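Local coordinates for protein nucleoporin nup120 (Schizosaccharomyces pombe, PDB 4GQ2) that serves as a structural component of the nuclear pore complex and can act in docking or interaction with transiently associated nuclear transport factors, at residues S570-E573 with G574-L578; D651-I654 with Q655-R658. All coordinates share one frame; numbering follows the deposited sequence.

Overall arrangement
Two local contacts within helices lie in the helical part of the chain, interaction 1 at the start of helix 571-585 and interaction 2 in the last turns of helix 646-658. They come in series along the sequence, yet their centres are about 11 Å apart, because the two helices pack directly on each other. Three approaches show the join: G574 O lies 3.3 Å from L653 CD2, L578 CB lies 3.7 Å from the same methyl carbon, and Y575 OH stands 2.7 Å from R656 NH2, a weak polar contact. One leucine methyl thus packs against the first turns of the other helix, with a polar link beside it, in this structural nucleoporin.

Interaction 1: S570-E573 with G574-L578; sequences SLIE and GYQIL
At the start of helix 571-585, G574 N bonds to S570 O (2.8 Å), closing the first turn from an N-cap residue whose own side chain makes no capping bond; S570 OG instead bonds to D649 OD1 on helix 646-658. The i to i+4 ladder continues through a weak bond from Y575 N to L571 O and a sound one from Q576 N to I572 O (3.0 Å), which lies in the carbonyl plane. Side chains then lean back along the turn. Q576 runs extended from CG (chi2 177°), which carries its amide alongside I572 and E573: NE2 meets I572 CG2 at 4.0 Å, and OE1 stands 4.0 Å from E573 CG. Its amide plane is only 8° from that of the E573 carboxylate. That carboxylate lies close to those of D649 and E644, a cluster that may raise its proton affinity, although its place near the helix start might favour the negative charge. E573 O accepts a hydrogen bond from I577 N (3.1 Å), and I577 CG1 comes equally close to it, a tight fit. The Y575 ring approaches L571 O obliquely (CD1 at 3.4 Å), and makes a T-shaped contact with F552. Such backbone bonds between residues four apart, beginning at the N-cap, are typical of the first turns of an alpha-helix.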
ATOM      1  N   SER A 570      11.703 -32.634  20.285  1.00103.69           N
ATOM      2  CA  SER A 570      10.469 -31.878  20.085  1.00 93.34           C
ATOM      3  C   SER A 570      10.275 -31.363  18.659  1.00 89.93           C
ATOM      4  O   SER A 570       9.340 -30.598  18.393  1.00 82.29           O
ATOM      5  CB  SER A 570      10.466 -30.688  21.043  1.00105.41           C
ATOM      6  OG  SER A 570      10.585 -31.110  22.391  1.00113.05           O
ATOM      7  N   LEU A 571      11.157 -31.780  17.754  1.00 86.13           N
ATOM      8  CA  LEU A 571      11.131 -31.317  16.369  1.00 86.35           C
ATOM      9  C   LEU A 571       9.803 -31.660  15.702  1.00 79.94           C
ATOM     10  O   LEU A 571       9.096 -30.765  15.227  1.00 70.47           O
ATOM     11  CB  LEU A 571      12.313 -31.895  15.571  1.00 92.17           C
ATOM     12  CG  LEU A 571      13.749 -31.368  15.767  1.00111.17           C
ATOM     13  CD1 LEU A 571      13.870 -29.885  15.426  1.00107.30           C
ATOM     14  CD2 LEU A 571      14.303 -31.653  17.161  1.00113.46           C
ATOM     15  N   ILE A 572       9.465 -32.952  15.701  1.00 66.81           N
ATOM     16  CA  ILE A 572       8.209 -33.454  15.134  1.00 66.40           C
ATOM     17  C   ILE A 572       7.002 -32.876  15.878  1.00 63.21           C
ATOM     18  O   ILE A 572       6.054 -32.389  15.258  1.00 71.44           O
ATOM     19  CB  ILE A 572       8.161 -35.006  15.139  1.00 74.54           C
ATOM     20  CG1 ILE A 572       9.238 -35.583  14.206  1.00 74.53           C
ATOM     21  CG2 ILE A 572       6.777 -35.518  14.747  1.00 76.60           C
ATOM     22  CD1 ILE A 572       9.538 -37.055  14.412  1.00 62.26           C
ATOM     23  N   GLU A 573       7.056 -32.914  17.206  1.00 58.24           N
ATOM     24  CA  GLU A 573       5.946 -32.456  18.034  1.00 61.11           C
ATOM     25  C   GLU A 573       5.625 -30.976  17.854  1.00 56.04           C
ATOM     26  O   GLU A 573       4.459 -30.588  17.894  1.00 54.57           O
ATOM     27  CB  GLU A 573       6.208 -32.769  19.501  1.00 62.69           C
ATOM     28  CG  GLU A 573       6.058 -34.241  19.833  1.00 69.82           C
ATOM     29  CD  GLU A 573       6.001 -34.510  21.322  1.00 72.73           C
ATOM     30  OE1 GLU A 573       5.837 -33.552  22.114  1.00 81.77           O
ATOM     31  OE2 GLU A 573       6.115 -35.694  21.696  1.00 77.06           O
ATOM     32  N   GLY A 574       6.663 -30.161  17.662  1.00 60.71           N
ATOM     33  CA  GLY A 574       6.499 -28.737  17.372  1.00 57.11           C
ATOM     34  C   GLY A 574       5.747 -28.521  16.072  1.00 59.18           C
ATOM     35  O   GLY A 574       4.818 -27.704  16.006  1.00 52.09           O
ATOM     36  N   TYR A 575       6.149 -29.260  15.041  1.00 55.84           N
ATOM     37  CA  TYR A 575       5.461 -29.254  13.752  1.00 63.50           C
ATOM     38  C   TYR A 575       3.978 -29.569  13.918  1.00 61.40           C
ATOM     39  O   TYR A 575       3.121 -28.870  13.365  1.00 65.39           O
ATOM     40  CB  TYR A 575       6.105 -30.268  12.809  1.00 66.71           C
ATOM     41  CG  TYR A 575       7.332 -29.768  12.084  1.00 73.91           C
ATOM     42  CD1 TYR A 575       8.148 -28.782  12.639  1.00 63.54           C
ATOM     43  CD2 TYR A 575       7.693 -30.300  10.848  1.00 84.85           C
ATOM     44  CE1 TYR A 575       9.277 -28.333  11.979  1.00 71.02           C
ATOM     45  CE2 TYR A 575       8.821 -29.853  10.178  1.00 90.55           C
ATOM     46  CZ  TYR A 575       9.608 -28.870  10.747  1.00 82.06           C
ATOM     47  OH  TYR A 575      10.726 -28.424  10.083  1.00 85.97           O
ATOM     48  N   GLN A 576       3.687 -30.615  14.691  1.00 53.91           N
ATOM     49  CA  GLN A 576       2.313 -31.040  14.948  1.00 54.38           C
ATOM     50  C   GLN A 576       1.450 -29.934  15.548  1.00 52.45           C
ATOM     51  O   GLN A 576       0.304 -29.754  15.129  1.00 49.24           O
ATOM     52  CB  GLN A 576       2.293 -32.277  15.838  1.00 54.43           C
ATOM     53  CG  GLN A 576       2.856 -33.513  15.152  1.00 58.45           C
ATOM     54  CD  GLN A 576       2.903 -34.738  16.048  1.00 54.81           C
ATOM     55  OE1 GLN A 576       2.945 -34.640  17.280  1.00 53.03           O
ATOM     56  NE2 GLN A 576       2.896 -35.907  15.427  1.00 53.08           N
ATOM     57  N   ILE A 577       2.007 -29.199  16.514  1.00 46.00           N
ATOM     58  CA  ILE A 577       1.305 -28.086  17.153  1.00 54.73           C
ATOM     59  C   ILE A 577       1.107 -26.921  16.176  1.00 66.04           C
ATOM     60  O   ILE A 577       0.052 -26.273  16.180  1.00 54.99           O
ATOM     61  CB  ILE A 577       2.031 -27.577  18.418  1.00 61.07           C
ATOM     62  CG1 ILE A 577       2.381 -28.739  19.354  1.00 62.35           C
ATOM     63  CG2 ILE A 577       1.165 -26.559  19.155  1.00 59.15           C
ATOM     64  CD1 ILE A 577       3.527 -28.455  20.306  1.00 56.89           C
ATOM     65  N   LEU A 578       2.114 -26.656  15.341  1.00 61.72           N
ATOM     66  CA  LEU A 578       1.989 -25.624  14.312  1.00 66.10           C
ATOM     67  C   LEU A 578       0.781 -25.919  13.417  1.00 64.05           C
ATOM     68  O   LEU A 578      -0.030 -25.027  13.150  1.00 46.20           O
ATOM     69  CB  LEU A 578       3.283 -25.481  13.492  1.00 68.28           C
ATOM     70  CG  LEU A 578       3.394 -24.520  12.287  1.00 73.70           C
ATOM     71  CD1 LEU A 578       2.887 -25.184  11.008  1.00 67.29           C
ATOM     72  CD2 LEU A 578       2.717 -23.163  12.503  1.00 69.17           C
TER

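Interaction 2: D651-I654 with Q655-R658; sequences DSLI and QRLR
The guanidinium of R656 meets L653 obliquely, with methyl CD1 standing 4.3 Å from NE. Two bends carry the arginine to this place, one at an unusual chi2 of -132° and another at chi3, and its NH2 makes the weak contact with the Y575 hydroxyl of helix 571-585. The other guanidinium, on R658, is held by polar partners from more distant parts of the chain: NH1 forms a salt bridge to D728 and NH2 bonds to the carbonyl oxygen of F803, two constraints that limit how this buried flat group can rotate. The aliphatic part of R658 makes the contact within the helix. Its CG sits between the backbone N and the carbonyl carbon (chi1 64°), which presses CG to 3.1 Å from I654 O, a close approach, and brings CD to 4.2 Å from I654 CG2, the two side chains crossing at a slant. The bond from R658 N to the same I654 O is weak. The two bonds just before it are shorter: L657 N bonds to L653 O at 3.0 Å, with a C=O...N angle of 162°, and R656 N bonds to S652 O at 2.9 Å. The L657 side chain also lies close to the carbonyl oxygen its N-H bonds, with CG 3.4 Å from L653 O, while its CD1 packs at 4.3 Å against L653 CG. This apolar pair is buried, whereas S652 and Q655 belong to an exposed side. S652 OG turns back to bond with R648 O. In the fold, L653, R656 and L657 all touch F552 of helix 548-553, and L653 also packs on helix 571-585, which places this end of helix 646-658 against both neighbours.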
ATOM      1  N   ASP A 651       7.498 -22.945  21.609  1.00 56.77           N
ATOM      2  CA  ASP A 651       8.463 -21.910  21.962  1.00 53.41           C
ATOM      3  C   ASP A 651       9.701 -22.016  21.073  1.00 54.71           C
ATOM      4  O   ASP A 651      10.140 -21.018  20.504  1.00 66.18           O
ATOM      5  CB  ASP A 651       8.846 -22.018  23.443  1.00 65.60           C
ATOM      6  CG  ASP A 651       9.232 -20.684  24.050  1.00 61.27           C
ATOM      7  OD1 ASP A 651      10.195 -20.057  23.565  1.00 63.67           O
ATOM      8  OD2 ASP A 651       8.578 -20.270  25.029  1.00 71.65           O
ATOM      9  N   SER A 652      10.236 -23.229  20.935  1.00 54.66           N
ATOM     10  CA  SER A 652      11.411 -23.486  20.095  1.00 54.18           C
ATOM     11  C   SER A 652      11.127 -23.291  18.610  1.00 54.18           C
ATOM     12  O   SER A 652      11.939 -22.695  17.892  1.00 49.88           O
ATOM     13  CB  SER A 652      11.957 -24.899  20.333  1.00 48.44           C
ATOM     14  OG  SER A 652      12.434 -25.035  21.659  1.00 64.25           O
ATOM     15  N   LEU A 653       9.987 -23.808  18.148  1.00 46.07           N
ATOM     16  CA  LEU A 653       9.583 -23.616  16.757  1.00 48.14           C
ATOM     17  C   LEU A 653       9.375 -22.131  16.428  1.00 55.92           C
ATOM     18  O   LEU A 653       9.856 -21.657  15.398  1.00 49.60           O
ATOM     19  CB  LEU A 653       8.341 -24.442  16.415  1.00 51.21           C
ATOM     20  CG  LEU A 653       7.931 -24.475  14.935  1.00 55.27           C
ATOM     21  CD1 LEU A 653       9.106 -24.771  14.018  1.00 55.74           C
ATOM     22  CD2 LEU A 653       6.820 -25.480  14.701  1.00 54.37           C
ATOM     23  N   ILE A 654       8.695 -21.402  17.319  1.00 55.90           N
ATOM     24  CA  ILE A 654       8.531 -19.952  17.176  1.00 50.78           C
ATOM     25  C   ILE A 654       9.888 -19.254  17.136  1.00 52.05           C
ATOM     26  O   ILE A 654      10.062 -18.272  16.416  1.00 55.86           O
ATOM     27  CB  ILE A 654       7.615 -19.353  18.272  1.00 47.54           C
ATOM     28  CG1 ILE A 654       6.158 -19.690  17.972  1.00 42.39           C
ATOM     29  CG2 ILE A 654       7.767 -17.837  18.373  1.00 43.72           C
ATOM     30  CD1 ILE A 654       5.271 -19.719  19.198  1.00 60.63           C
ATOM     31  N   GLN A 655      10.850 -19.771  17.894  1.00 55.30           N
ATOM     32  CA  GLN A 655      12.206 -19.238  17.846  1.00 59.35           C
ATOM     33  C   GLN A 655      12.845 -19.490  16.480  1.00 57.00           C
ATOM     34  O   GLN A 655      13.485 -18.602  15.931  1.00 66.08           O
ATOM     35  CB  GLN A 655      13.073 -19.796  18.979  1.00 70.86           C
ATOM     36  CG  GLN A 655      12.817 -19.173  20.347  1.00 83.28           C
ATOM     37  CD  GLN A 655      13.221 -17.708  20.432  1.00102.36           C
ATOM     38  OE1 GLN A 655      12.394 -16.841  20.728  1.00 93.92           O
ATOM     39  NE2 GLN A 655      14.498 -17.426  20.175  1.00102.97           N
ATOM     40  N   ARG A 656      12.647 -20.686  15.928  1.00 54.66           N
ATOM     41  CA  ARG A 656      13.174 -21.020  14.599  1.00 65.09           C
ATOM     42  C   ARG A 656      12.619 -20.112  13.506  1.00 67.22           C
ATOM     43  O   ARG A 656      13.366 -19.646  12.645  1.00 73.47           O
ATOM     44  CB  ARG A 656      12.874 -22.477  14.224  1.00 70.96           C
ATOM     45  CG  ARG A 656      13.888 -23.490  14.716  1.00 77.63           C
ATOM     46  CD  ARG A 656      14.321 -24.441  13.607  1.00 82.28           C
ATOM     47  NE  ARG A 656      13.244 -25.316  13.146  1.00 89.23           N
ATOM     48  CZ  ARG A 656      13.228 -25.933  11.965  1.00 97.67           C
ATOM     49  NH1 ARG A 656      14.229 -25.772  11.105  1.00 96.17           N
ATOM     50  NH2 ARG A 656      12.204 -26.708  11.637  1.00 83.79           N
ATOM     51  N   LEU A 657      11.308 -19.875  13.548  1.00 62.80           N
ATOM     52  CA  LEU A 657      10.605 -19.152  12.488  1.00 61.02           C
ATOM     53  C   LEU A 657      11.047 -17.700  12.393  1.00 60.14           C
ATOM     54  O   LEU A 657      11.176 -17.157  11.296  1.00 54.61           O
ATOM     55  CB  LEU A 657       9.087 -19.247  12.677  1.00 54.07           C
ATOM     56  CG  LEU A 657       8.462 -20.638  12.518  1.00 53.44           C
ATOM     57  CD1 LEU A 657       7.051 -20.690  13.087  1.00 50.00           C
ATOM     58  CD2 LEU A 657       8.473 -21.100  11.068  1.00 61.78           C
ATOM     59  N   ARG A 658      11.307 -17.089  13.544  1.00 57.21           N
ATOM     60  CA  ARG A 658      11.712 -15.684  13.608  1.00 56.40           C
ATOM     61  C   ARG A 658      13.226 -15.496  13.597  1.00 60.17           C
ATOM     62  O   ARG A 658      13.713 -14.362  13.624  1.00 72.63           O
ATOM     63  CB  ARG A 658      11.107 -15.008  14.844  1.00 51.88           C
ATOM     64  CG  ARG A 658      11.588 -15.569  16.172  1.00 56.54           C
ATOM     65  CD  ARG A 658      10.714 -15.096  17.319  1.00 55.63           C
ATOM     66  NE  ARG A 658      10.831 -13.658  17.504  1.00 62.92           N
ATOM     67  CZ  ARG A 658      10.067 -12.937  18.315  1.00 69.01           C
ATOM     68  NH1 ARG A 658       9.114 -13.523  19.037  1.00 81.69           N
ATOM     69  NH2 ARG A 658      10.258 -11.623  18.399  1.00 50.92           N
TER